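Local coordinates for protein-tyrosine-phosphatase (Shewanella sp., PDB 2Z72) that catalyses the removal of phosphate from phosphotyrosine, probably with the aid of two bound zinc ions, as a cold-active phosphatase of the calcineurin-like family, at residues Q93-S98 and W102-G107; S212-I215 and T220-K223; S312-L317 and L323-Y328. One frame throughout, in Å; residues are numbered along the deposited sequence.

Contact 1: Q93-S98 and W102-G107; sequences QKIIDS and WAFGEG
Ile95 and Ile96 pass beside Trp102 and Ala103; a single bridge pairs Ile96 with Trp102, and Ala103 N donates to Ile95 O at 2.8 Å. Just before it, Lys94 ends helix 83-92 in a Schellman motif.

Ile95 and Phe104 lie side by side and point the same way. The CB of Ile95 points away from 102-107, but chi1 of -49° and chi2 of -57° bring its tip back. Ile95 CD1 then meets Phe104 CD1 at 3.8 Å, at an oblique angle to the ring. Ala103 turns its methyl toward 93-98, and Ala103 CB packs on Ile96 C at 3.6 Å. The CB atoms of Ile96 and Trp102 point away from the opposite segment. Both side chains reach Leu132 of helix 122-138, and Ile96 also lies on helix 83-92.

The indole is held by one bond: Trp102 NE1 donates to Gly105 O, which lies in the ring plane, at 2.9 Å and fairly straight (163°). Phe104 CB sits over one face of this indole, offset toward its rim. A type II' turn from Phe104 to Gly107 follows.

At the outer end, one water donates to Asp97 OD1 at 2.6 Å and to Trp102 O at 2.7 Å. Asp97 OD2 accepts from Asp99 N and Asn101 N, which ties down the short connection between the segments. Two more waters lie between Lys94 O and Ala103 O.

One direct hydrogen bond crosses the contact; the rest is apolar contact on the buried side and bridging water on the outer side, consistent with a loop held partly by solvent.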
ATOM      1  N   GLN A  93      -2.244   4.975  17.799  1.00 10.92           N
ATOM      2  CA  GLN A  93      -3.467   5.604  17.269  1.00 11.45           C
ATOM      3  C   GLN A  93      -4.672   4.689  17.467  1.00 11.21           C
ATOM      4  O   GLN A  93      -5.796   5.019  17.033  1.00 13.61           O
ATOM      5  CB  GLN A  93      -3.279   6.036  15.829  1.00 11.23           C
ATOM      6  CG  GLN A  93      -2.423   7.269  15.678  1.00 11.57           C
ATOM      7  CD  GLN A  93      -3.081   8.490  16.247  1.00 13.20           C
ATOM      8  OE1 GLN A  93      -4.295   8.591  16.199  1.00 16.81           O
ATOM      9  NE2 GLN A  93      -2.288   9.416  16.707  1.00 15.82           N
ATOM     10  N   LYS A  94      -4.525   3.507  18.104  1.00 11.65           N
ATOM     11  CA  LYS A  94      -5.640   2.625  18.486  1.00 12.46           C
ATOM     12  C   LYS A  94      -6.376   2.077  17.274  1.00 12.09           C
ATOM     13  O   LYS A  94      -7.567   1.756  17.313  1.00 16.03           O
ATOM     14  CB  LYS A  94      -6.612   3.325  19.445  0.51 14.38           C
ATOM     15  CG  LYS A  94      -5.901   3.838  20.707  0.51 17.15           C
ATOM     16  CD  LYS A  94      -6.855   4.654  21.556  0.51 16.58           C
ATOM     17  CE  LYS A  94      -6.377   4.875  22.983  0.51 24.91           C
ATOM     18  NZ  LYS A  94      -4.925   5.089  23.189  0.51 21.82           N
ATOM     19  N   ILE A  95      -5.617   1.903  16.177  1.00 11.09           N
ATOM     20  CA  ILE A  95      -6.133   1.279  14.980  1.00 10.79           C
ATOM     21  C   ILE A  95      -6.116  -0.236  15.151  1.00 10.62           C
ATOM     22  O   ILE A  95      -6.962  -0.944  14.600  1.00 11.32           O
ATOM     23  CB  ILE A  95      -5.387   1.750  13.738  1.00 10.71           C
ATOM     24  CG1 ILE A  95      -5.245   3.268  13.645  1.00 11.56           C
ATOM     25  CG2 ILE A  95      -6.057   1.187  12.471  1.00 12.19           C
ATOM     26  CD1 ILE A  95      -6.565   4.015  13.672  1.00 13.44           C
ATOM     27  N   ILE A  96      -5.156  -0.721  15.948  1.00 11.36           N
ATOM     28  CA  ILE A  96      -5.051  -2.113  16.314  1.00 10.76           C
ATOM     29  C   ILE A  96      -5.084  -2.222  17.849  1.00 11.98           C
ATOM     30  O   ILE A  96      -4.872  -1.200  18.538  1.00 14.79           O
ATOM     31  CB  ILE A  96      -3.799  -2.761  15.695  1.00 11.75           C
ATOM     32  CG1 ILE A  96      -2.478  -2.162  16.171  1.00 13.35           C
ATOM     33  CG2 ILE A  96      -3.942  -2.768  14.192  1.00 13.91           C
ATOM     34  CD1 ILE A  96      -1.277  -2.748  15.510  1.00 14.66           C
ATOM     35  N   ASP A  97      -5.363  -3.432  18.323  1.00 13.62           N
ATOM     36  CA  ASP A  97      -5.501  -3.708  19.756  1.00 15.32           C
ATOM     37  C   ASP A  97      -4.197  -4.136  20.353  1.00 18.63           C
ATOM     38  O   ASP A  97      -3.149  -4.128  19.706  1.00 16.50           O
ATOM     39  CB  ASP A  97      -6.730  -4.621  20.012  1.00 16.73           C
ATOM     40  CG  ASP A  97      -6.540  -6.047  19.471  1.00 16.57           C
ATOM     41  OD1 ASP A  97      -7.603  -6.716  19.283  1.00 20.94           O
ATOM     42  OD2 ASP A  97      -5.355  -6.395  19.228  1.00 16.17           O
ATOM     43  N   SER A  98      -4.321  -4.552  21.647  1.00 18.78           N
ATOM     44  CA  SER A  98      -3.223  -4.997  22.410  1.00 23.00           C
ATOM     45  C   SER A  98      -2.653  -6.342  21.928  1.00 28.09           C
ATOM     46  O   SER A  98      -1.526  -6.637  22.333  1.00 37.61           O
ATOM     47  CB  SER A  98      -3.504  -5.153  23.905  1.00 29.81           C
ATOM     48  OG  SER A  98      -4.524  -6.057  24.285  1.00 32.20           O
ATOM     49  N   TRP A 102      -6.677  -5.870  14.155  1.00 10.57           N
ATOM     50  CA  TRP A 102      -7.579  -4.803  13.744  1.00 10.05           C
ATOM     51  C   TRP A 102      -8.547  -4.442  14.913  1.00 10.60           C
ATOM     52  O   TRP A 102      -9.218  -5.347  15.468  1.00 12.44           O
ATOM     53  CB  TRP A 102      -8.439  -5.229  12.604  1.00 10.44           C
ATOM     54  CG  TRP A 102      -9.439  -4.303  12.010  1.00 10.46           C
ATOM     55  CD1 TRP A 102     -10.797  -4.321  12.305  1.00 10.24           C
ATOM     56  CD2 TRP A 102      -9.245  -3.282  11.053  1.00  9.48           C
ATOM     57  NE1 TRP A 102     -11.403  -3.359  11.559  1.00 10.21           N
ATOM     58  CE2 TRP A 102     -10.507  -2.704  10.778  1.00  9.76           C
ATOM     59  CE3 TRP A 102      -8.159  -2.770  10.378  1.00 10.16           C
ATOM     60  CZ2 TRP A 102     -10.644  -1.679   9.863  1.00 10.33           C
ATOM     61  CZ3 TRP A 102      -8.281  -1.755   9.453  1.00 10.29           C
ATOM     62  CH2 TRP A 102      -9.546  -1.219   9.207  1.00 11.42           C
ATOM     63  N   ALA A 103      -8.641  -3.133  15.198  1.00 11.06           N
ATOM     64  CA  ALA A 103      -9.485  -2.625  16.229  1.00 11.74           C
ATOM     65  C   ALA A 103     -10.292  -1.437  15.712  1.00 11.86           C
ATOM     66  O   ALA A 103     -10.804  -0.656  16.506  1.00 16.94           O
ATOM     67  CB  ALA A 103      -8.668  -2.206  17.469  1.00 15.54           C
ATOM     68  N   PHE A 104     -10.389  -1.282  14.416  1.00 10.77           N
ATOM     69  CA  PHE A 104     -10.991  -0.097  13.807  1.00 11.33           C
ATOM     70  C   PHE A 104     -12.411  -0.335  13.357  1.00 11.79           C
ATOM     71  O   PHE A 104     -12.987   0.519  12.688  1.00 12.65           O
ATOM     72  CB  PHE A 104     -10.049   0.403  12.688  1.00 11.74           C
ATOM     73  CG  PHE A 104     -10.229   1.840  12.271  1.00 11.73           C
ATOM     74  CD1 PHE A 104     -10.173   2.882  13.172  1.00 15.18           C
ATOM     75  CD2 PHE A 104     -10.417   2.143  10.912  1.00 11.41           C
ATOM     76  CE1 PHE A 104     -10.335   4.204  12.725  1.00 14.84           C
ATOM     77  CE2 PHE A 104     -10.593   3.439  10.483  1.00 12.21           C
ATOM     78  CZ  PHE A 104     -10.519   4.510  11.394  1.00 14.25           C
ATOM     79  N   GLY A 105     -12.991  -1.467  13.767  1.00 11.90           N
ATOM     80  CA  GLY A 105     -14.415  -1.654  13.525  1.00 11.89           C
ATOM     81  C   GLY A 105     -14.768  -1.688  12.044  1.00 11.57           C
ATOM     82  O   GLY A 105     -14.105  -2.371  11.272  1.00 11.77           O
ATOM     83  N   GLU A 106     -15.815  -0.951  11.701  1.00 12.05           N
ATOM     84  CA  GLU A 106     -16.286  -0.859  10.352  1.00 11.68           C
ATOM     85  C   GLU A 106     -15.574   0.254   9.597  1.00 10.95           C
ATOM     86  O   GLU A 106     -15.952   0.597   8.462  1.00 12.01           O
ATOM     87  CB  GLU A 106     -17.798  -0.628  10.284  0.52 13.82           C
ATOM     88  CG  GLU A 106     -18.555  -1.778  10.946  0.52 12.23           C
ATOM     89  CD  GLU A 106     -20.048  -1.680  10.787  0.52 17.11           C
ATOM     90  OE1 GLU A 106     -20.707  -2.700  11.025  0.52 24.40           O
ATOM     91  OE2 GLU A 106     -20.491  -0.574  10.424  0.52 22.91           O
ATOM     92  N   GLY A 107     -14.515   0.840  10.234  1.00 11.31           N
ATOM     93  CA  GLY A 107     -13.722   1.821   9.523  1.00 11.12           C
ATOM     94  C   GLY A 107     -13.020   1.228   8.318  1.00  9.99           C
ATOM     95  O   GLY A 107     -12.854  -0.000   8.195  1.00 10.04           O
TER
HETATM   96  O   HOH W   1      -9.539   0.723  18.982  1.00 27.73           O
HETATM   97  O   HOH W   2     -10.099   2.371  16.808  1.00 48.79           O
HETATM   98  O   HOH W   3      -9.754  -5.761  18.088  1.00 20.02           O

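Contact 2: S212-I215 and T220-K223; sequences SEWI and TLDK
Thr220 OG1 accepts from Lys223 N at 3.1 Å, with 158° at the hydrogen, while the backbone carbonyl of the same threonine lies against Trp214. This is a capping bond. It places Thr220 at the N-cap of helix 221-231.

No hydrogen bond joins the two segments. The contact is made by the six-membered end of the Trp214 indole. Trp214 CG is anti to the backbone N (chi1 173°), and from there the ring extends to the start of the second helix. Trp214 CZ2 lies 3.6 Å from Thr220 C, and Trp214 CH2 lies 3.6 Å from Thr220 O. Leu221 N is at the ring edge, near its plane, 3.8 Å from Trp214 CZ2. Leu221 CB points away, but its branch returns, and Leu221 CD1 comes to 4.0 Å from Trp214 CZ2.

The arrangement is a helix-loop-helix connection within the calcineurin-like phosphoesterase region, with helix 212-216 leading into helix 221-231. Trp214 reaches from the first helix to the N-terminus of the second. With an alanine in place of Trp214, the Thr220 carbonyl and Leu221 CD1 would lose their indole neighbour, and a gap would probably open beside the capped helix end. The Trp214 ring also meets Phe277 and His276 of helix 267-277, and Leu221 touches Phe277 as well. Both Trp214 and Leu221 touch Ile197 of strand 197-200.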
ATOM      1  N   SER A 212      -3.355  16.561 -15.194  1.00 16.20           N
ATOM      2  CA  SER A 212      -4.392  16.977 -16.154  1.00 17.11           C
ATOM      3  C   SER A 212      -4.449  16.036 -17.336  1.00 17.04           C
ATOM      4  O   SER A 212      -5.488  15.915 -18.019  1.00 17.31           O
ATOM      5  CB  SER A 212      -4.110  18.416 -16.589  1.00 21.55           C
ATOM      6  OG  SER A 212      -4.520  19.258 -15.493  1.00 27.06           O
ATOM      7  N   GLU A 213      -3.374  15.303 -17.598  1.00 16.34           N
ATOM      8  CA  GLU A 213      -3.382  14.269 -18.696  1.00 16.47           C
ATOM      9  C   GLU A 213      -4.430  13.210 -18.461  1.00 14.87           C
ATOM     10  O   GLU A 213      -4.929  12.645 -19.446  1.00 17.58           O
ATOM     11  CB  GLU A 213      -1.971  13.684 -18.870  1.00 17.29           C
ATOM     12  CG  GLU A 213      -1.814  12.634 -19.946  1.00 19.19           C
ATOM     13  CD  GLU A 213      -0.403  12.272 -20.317  1.00 19.43           C
ATOM     14  OE1 GLU A 213       0.485  12.827 -19.655  1.00 19.49           O
ATOM     15  OE2 GLU A 213      -0.262  11.355 -21.191  1.00 20.75           O
ATOM     16  N   TRP A 214      -4.768  12.889 -17.206  1.00 14.76           N
ATOM     17  CA  TRP A 214      -5.866  11.971 -16.936  1.00 14.16           C
ATOM     18  C   TRP A 214      -7.151  12.402 -17.675  1.00 16.84           C
ATOM     19  O   TRP A 214      -7.905  11.622 -18.208  1.00 15.99           O
ATOM     20  CB  TRP A 214      -6.099  11.918 -15.399  1.00 14.00           C
ATOM     21  CG  TRP A 214      -7.331  11.123 -15.000  1.00 13.05           C
ATOM     22  CD1 TRP A 214      -8.661  11.499 -14.974  1.00 14.23           C
ATOM     23  CD2 TRP A 214      -7.317   9.764 -14.537  1.00 11.48           C
ATOM     24  NE1 TRP A 214      -9.469  10.515 -14.552  1.00 13.05           N
ATOM     25  CE2 TRP A 214      -8.660   9.417 -14.275  1.00 12.00           C
ATOM     26  CE3 TRP A 214      -6.307   8.798 -14.331  1.00 13.45           C
ATOM     27  CZ2 TRP A 214      -9.000   8.181 -13.824  1.00 11.91           C
ATOM     28  CZ3 TRP A 214      -6.691   7.573 -13.871  1.00 13.03           C
ATOM     29  CH2 TRP A 214      -8.009   7.233 -13.606  1.00 12.82           C
ATOM     30  N   ILE A 215      -7.430  13.700 -17.541  1.00 17.00           N
ATOM     31  CA  ILE A 215      -8.662  14.303 -18.095  1.00 16.62           C
ATOM     32  C   ILE A 215      -8.677  14.282 -19.597  1.00 16.86           C
ATOM     33  O   ILE A 215      -9.634  13.922 -20.241  1.00 17.75           O
ATOM     34  CB  ILE A 215      -8.818  15.749 -17.542  1.00 17.06           C
ATOM     35  CG1 ILE A 215      -8.894  15.791 -16.011  1.00 17.95           C
ATOM     36  CG2 ILE A 215      -9.992  16.399 -18.222  1.00 20.70           C
ATOM     37  CD1 ILE A 215      -9.009  17.146 -15.362  1.00 21.05           C
ATOM     38  N   THR A 220     -11.185   6.683 -16.593  1.00 13.26           N
ATOM     39  CA  THR A 220     -12.057   6.416 -15.472  1.00 12.59           C
ATOM     40  C   THR A 220     -11.304   5.552 -14.454  1.00 10.71           C
ATOM     41  O   THR A 220     -10.348   4.854 -14.830  1.00 11.12           O
ATOM     42  CB  THR A 220     -13.357   5.699 -15.861  1.00 14.35           C
ATOM     43  OG1 THR A 220     -12.988   4.402 -16.296  1.00 14.00           O
ATOM     44  CG2 THR A 220     -14.105   6.470 -16.951  1.00 18.57           C
ATOM     45  N   LEU A 221     -11.761   5.595 -13.218  1.00 10.98           N
ATOM     46  CA  LEU A 221     -11.182   4.738 -12.181  1.00  9.84           C
ATOM     47  C   LEU A 221     -11.200   3.277 -12.632  1.00  9.63           C
ATOM     48  O   LEU A 221     -10.192   2.575 -12.529  1.00  9.89           O
ATOM     49  CB  LEU A 221     -11.863   4.927 -10.862  1.00 10.02           C
ATOM     50  CG  LEU A 221     -11.159   5.850  -9.836  1.00 12.54           C
ATOM     51  CD1 LEU A 221     -10.848   7.189 -10.405  1.00 13.60           C
ATOM     52  CD2 LEU A 221     -11.957   5.882  -8.547  1.00 13.20           C
ATOM     53  N   ASP A 222     -12.350   2.775 -13.132  1.00 11.66           N
ATOM     54  CA  ASP A 222     -12.421   1.363 -13.417  1.00 12.30           C
ATOM     55  C   ASP A 222     -11.486   0.976 -14.550  1.00 11.44           C
ATOM     56  O   ASP A 222     -10.842  -0.063 -14.499  1.00 11.78           O
ATOM     57  CB  ASP A 222     -13.845   0.912 -13.726  1.00 16.41           C
ATOM     58  CG  ASP A 222     -13.920  -0.586 -13.901  1.00 20.90           C
ATOM     59  OD1 ASP A 222     -14.151  -1.007 -15.005  1.00 27.07           O
ATOM     60  OD2 ASP A 222     -13.670  -1.399 -12.984  1.00 23.72           O
ATOM     61  N   LYS A 223     -11.436   1.815 -15.567  1.00 11.01           N
ATOM     62  CA  LYS A 223     -10.596   1.513 -16.719  1.00 11.35           C
ATOM     63  C   LYS A 223      -9.126   1.469 -16.298  1.00  9.54           C
ATOM     64  O   LYS A 223      -8.375   0.537 -16.668  1.00 10.52           O
ATOM     65  CB  LYS A 223     -10.804   2.483 -17.872  0.61 12.73           C
ATOM     66  CG  LYS A 223      -9.941   2.139 -19.068  0.61 14.77           C
ATOM     67  CD  LYS A 223     -10.304   3.003 -20.270  0.61 16.62           C
ATOM     68  CE  LYS A 223      -9.531   2.617 -21.514  0.61 19.60           C
ATOM     69  NZ  LYS A 223      -9.653   3.485 -22.690  0.61 31.29           N
TER

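Contact 3: S312-L317 and L323-Y328; sequences SGELLL and LIRGLY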
ATOM      1  N   SER A 312       9.668   7.348  12.743  1.00 12.89           N
ATOM      2  CA  SER A 312       8.318   7.746  13.167  1.00 13.42           C
ATOM      3  C   SER A 312       7.428   7.822  11.932  1.00 11.05           C
ATOM      4  O   SER A 312       7.914   7.810  10.817  1.00 12.04           O
ATOM      5  CB  SER A 312       8.317   9.079  13.867  1.00 15.37           C
ATOM      6  OG  SER A 312       8.730  10.095  12.987  1.00 18.06           O
ATOM      7  N   GLY A 313       6.127   7.952  12.169  1.00 11.60           N
ATOM      8  CA  GLY A 313       5.177   8.222  11.124  1.00 13.28           C
ATOM      9  C   GLY A 313       3.906   8.736  11.740  1.00 11.49           C
ATOM     10  O   GLY A 313       3.739   8.784  12.943  1.00 12.63           O
ATOM     11  N   GLU A 314       2.927   9.115  10.964  1.00 12.07           N
ATOM     12  CA  GLU A 314       1.692   9.717  11.188  1.00 10.66           C
ATOM     13  C   GLU A 314       0.656   9.180  10.216  1.00 10.30           C
ATOM     14  O   GLU A 314       0.955   8.605   9.157  1.00 10.87           O
ATOM     15  CB  GLU A 314       1.754  11.265  11.040  1.00 11.18           C
ATOM     16  CG  GLU A 314       2.825  11.840  11.973  1.00 12.22           C
ATOM     17  CD  GLU A 314       2.736  13.365  12.094  1.00 13.35           C
ATOM     18  OE1 GLU A 314       3.486  13.910  12.950  1.00 14.80           O
ATOM     19  OE2 GLU A 314       2.008  14.004  11.294  1.00 13.26           O
ATOM     20  N   LEU A 315      -0.594   9.414  10.594  1.00 10.96           N
ATOM     21  CA  LEU A 315      -1.736   9.050   9.737  1.00 10.79           C
ATOM     22  C   LEU A 315      -2.700  10.198   9.670  1.00 11.29           C
ATOM     23  O   LEU A 315      -2.652  11.184  10.426  1.00 11.85           O
ATOM     24  CB  LEU A 315      -2.337   7.738  10.213  1.00 11.64           C
ATOM     25  CG  LEU A 315      -2.777   7.621  11.678  1.00 13.23           C
ATOM     26  CD1 LEU A 315      -4.085   8.337  11.973  1.00 15.81           C
ATOM     27  CD2 LEU A 315      -2.919   6.130  12.019  1.00 15.04           C
ATOM     28  N   LEU A 316      -3.665  10.051   8.759  1.00 11.21           N
ATOM     29  CA  LEU A 316      -4.785  10.940   8.577  1.00 11.04           C
ATOM     30  C   LEU A 316      -6.057  10.203   8.955  1.00 10.79           C
ATOM     31  O   LEU A 316      -6.270   9.075   8.502  1.00 10.75           O
ATOM     32  CB  LEU A 316      -4.854  11.380   7.104  1.00 11.48           C
ATOM     33  CG  LEU A 316      -6.100  12.162   6.686  1.00 11.36           C
ATOM     34  CD1 LEU A 316      -6.116  13.540   7.371  1.00 13.14           C
ATOM     35  CD2 LEU A 316      -6.143  12.306   5.186  1.00 12.76           C
ATOM     36  N   LEU A 317      -6.883  10.842   9.747  1.00 11.11           N
ATOM     37  CA  LEU A 317      -8.184  10.341  10.125  1.00 11.40           C
ATOM     38  C   LEU A 317      -9.238  11.251   9.520  1.00 11.35           C
ATOM     39  O   LEU A 317      -9.159  12.468   9.685  1.00 13.27           O
ATOM     40  CB  LEU A 317      -8.323  10.281  11.621  0.66 12.91           C
ATOM     41  CG  LEU A 317      -9.653   9.872  12.232  0.66 13.92           C
ATOM     42  CD1 LEU A 317     -10.077   8.493  11.848  0.66 14.03           C
ATOM     43  CD2 LEU A 317      -9.518  10.040  13.785  0.66 16.33           C
ATOM     44  N   LEU A 323     -10.794  16.528   9.236  1.00 13.53           N
ATOM     45  CA  LEU A 323      -9.528  15.934   8.828  1.00 12.71           C
ATOM     46  C   LEU A 323      -8.589  16.060  10.010  1.00 13.51           C
ATOM     47  O   LEU A 323      -8.343  17.190  10.447  1.00 15.09           O
ATOM     48  CB  LEU A 323      -8.921  16.631   7.609  1.00 13.66           C
ATOM     49  CG  LEU A 323      -9.770  16.670   6.363  1.00 15.84           C
ATOM     50  CD1 LEU A 323      -9.168  17.635   5.352  1.00 20.48           C
ATOM     51  CD2 LEU A 323      -9.900  15.276   5.831  1.00 17.81           C
ATOM     52  N   ILE A 324      -8.080  14.940  10.506  1.00 13.78           N
ATOM     53  CA  ILE A 324      -7.295  14.909  11.734  1.00 14.37           C
ATOM     54  C   ILE A 324      -5.944  14.281  11.477  1.00 13.39           C
ATOM     55  O   ILE A 324      -5.867  13.189  10.878  1.00 13.77           O
ATOM     56  CB  ILE A 324      -8.036  14.161  12.832  1.00 15.08           C
ATOM     57  CG1 ILE A 324      -9.378  14.900  13.135  1.00 20.39           C
ATOM     58  CG2 ILE A 324      -7.156  13.938  14.054  1.00 16.24           C
ATOM     59  CD1 ILE A 324     -10.420  14.126  13.841  1.00 26.99           C
ATOM     60  N   ARG A 325      -4.898  14.931  11.913  1.00 15.10           N
ATOM     61  CA  ARG A 325      -3.544  14.414  11.932  1.00 13.99           C
ATOM     62  C   ARG A 325      -3.364  13.562  13.190  1.00 13.16           C
ATOM     63  O   ARG A 325      -3.540  14.056  14.293  1.00 14.41           O
ATOM     64  CB  ARG A 325      -2.572  15.589  11.913  1.00 15.86           C
ATOM     65  CG  ARG A 325      -1.101  15.244  12.106  1.00 15.84           C
ATOM     66  CD  ARG A 325      -0.318  16.560  12.084  1.00 17.70           C
ATOM     67  NE  ARG A 325       1.047  16.346  12.493  1.00 16.71           N
ATOM     68  CZ  ARG A 325       1.846  17.072  13.237  1.00 18.16           C
ATOM     69  NH1 ARG A 325       1.410  18.231  13.741  1.00 23.34           N
ATOM     70  NH2 ARG A 325       3.051  16.605  13.438  1.00 20.97           N
ATOM     71  N   GLY A 326      -2.986  12.307  13.006  1.00 13.17           N
ATOM     72  CA  GLY A 326      -2.684  11.387  14.099  1.00 12.70           C
ATOM     73  C   GLY A 326      -1.182  11.227  14.186  1.00 12.84           C
ATOM     74  O   GLY A 326      -0.522  10.664  13.311  1.00 12.98           O
ATOM     75  N   LEU A 327      -0.641  11.773  15.277  1.00 13.30           N
ATOM     76  CA  LEU A 327       0.795  11.785  15.482  1.00 13.03           C
ATOM     77  C   LEU A 327       1.315  10.435  16.012  1.00 12.85           C
ATOM     78  O   LEU A 327       0.573   9.628  16.611  1.00 13.21           O
ATOM     79  CB  LEU A 327       1.155  12.929  16.466  1.00 14.05           C
ATOM     80  CG  LEU A 327       1.070  14.358  15.912  1.00 14.23           C
ATOM     81  CD1 LEU A 327      -0.326  14.897  16.004  1.00 16.50           C
ATOM     82  CD2 LEU A 327       2.018  15.261  16.681  1.00 16.50           C
ATOM     83  N   TYR A 328       2.628  10.261  15.877  1.00 12.61           N
ATOM     84  CA  TYR A 328       3.289   9.031  16.292  1.00 12.47           C
ATOM     85  C   TYR A 328       3.162   8.776  17.767  1.00 13.30           C
ATOM     86  O   TYR A 328       3.235   7.605  18.191  1.00 14.51           O
ATOM     87  CB  TYR A 328       4.775   9.086  15.939  1.00 13.06           C
ATOM     88  CG  TYR A 328       5.507   7.777  15.888  1.00 12.70           C
ATOM     89  CD1 TYR A 328       6.703   7.618  16.609  1.00 13.53           C
ATOM     90  CD2 TYR A 328       5.049   6.692  15.141  1.00 13.37           C
ATOM     91  CE1 TYR A 328       7.401   6.433  16.582  1.00 13.55           C
ATOM     92  CE2 TYR A 328       5.757   5.501  15.107  1.00 12.29           C
ATOM     93  CZ  TYR A 328       6.926   5.374  15.837  1.00 13.43           C
ATOM     94  OH  TYR A 328       7.576   4.179  15.732  1.00 15.96           O
TER
HETATM   95  O   HOH W   4       4.395  12.348  14.928  1.00 14.69           O
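The beta hairpin of strands 315-319 and 322-326 brings Leu315 opposite Gly326 and Leu317 opposite Ile324 as antiparallel hydrogen-bonded pairs. Leu316 and Arg325 form the non-hydrogen-bonded pair between them. Four backbone bonds join the strands; the bond from Gly326 N to Leu315 O, at 2.8 Å, is nearly straight.

Leu317 and Ile324 lie side by side on one face, with Leu317 CB 4.1 Å from Ile324 CB. Leu315 is on this face too. A beta carbon on Gly326 would clash with Leu315 CD1, which instead lies 4.0 Å from Gly326 CA. Leu316 and Arg325 occupy the other face. Leu316 CD1 lies against Leu323 CB at 4.2 Å.

Arg325 has CG anti to the backbone N (chi1 173°) and runs extended to NE. It grips Glu314 side-on with two nitrogens in a salt bridge. Arg325 NE bonds Glu314 OE2 at 2.8 Å, in the guanidinium plane. Arg325 NH2 bonds Glu314 OE1 at 2.8 Å through the syn lone pair. The two planes are 35° apart, so the fork is twisted. Glu314 OE2 also accepts from Val292 N, and a water bridges Glu314 OE1 to Tyr328 N. These four bonds hold the carboxylate in place and would probably stabilise its negative charge. Leu327 CG sits over one guanidinium face, offset toward its rim.

Past the strands, Ser312 CA stands over the centre of the Tyr328 ring, 3.6 Å from the centroid, in a CH-pi contact. Gly313 O lies 3.2 Å from Tyr328 CB.

Strand 315-319 also pairs antiparallel with strand 72-76, which leads to the zinc ligands Asp78 and His80. The hairpin thus continues the sheet whose strand 72-76 runs into the metal site, as in the calcineurin-like phosphoesterase fold.

Along the chain the contacts come as 1, 2, 3. Contacts 1 and 3 are neighbours, centres about 14 Å apart. Gln93 NE2 probably donates to Leu327 O at 2.9 Å, and Leu315 packs on Gln93 and Ile95. Both serve one mixed sheet: the loop of contact 1 leads into strand 108-111, and contact 3 is a hairpin within it. Its strands 72-76 and 108-111 run to zinc ligands Asp78, His80 and Asp114, so contacts 1 and 3 belong with the metal-site sheet. Contact 2 touches neither: its nearest atoms are about 18 Å from contact 1 and 16 Å from contact 3 (centres 33 and 29 Å). It lies among helices on strand 197-200 of the other sheet.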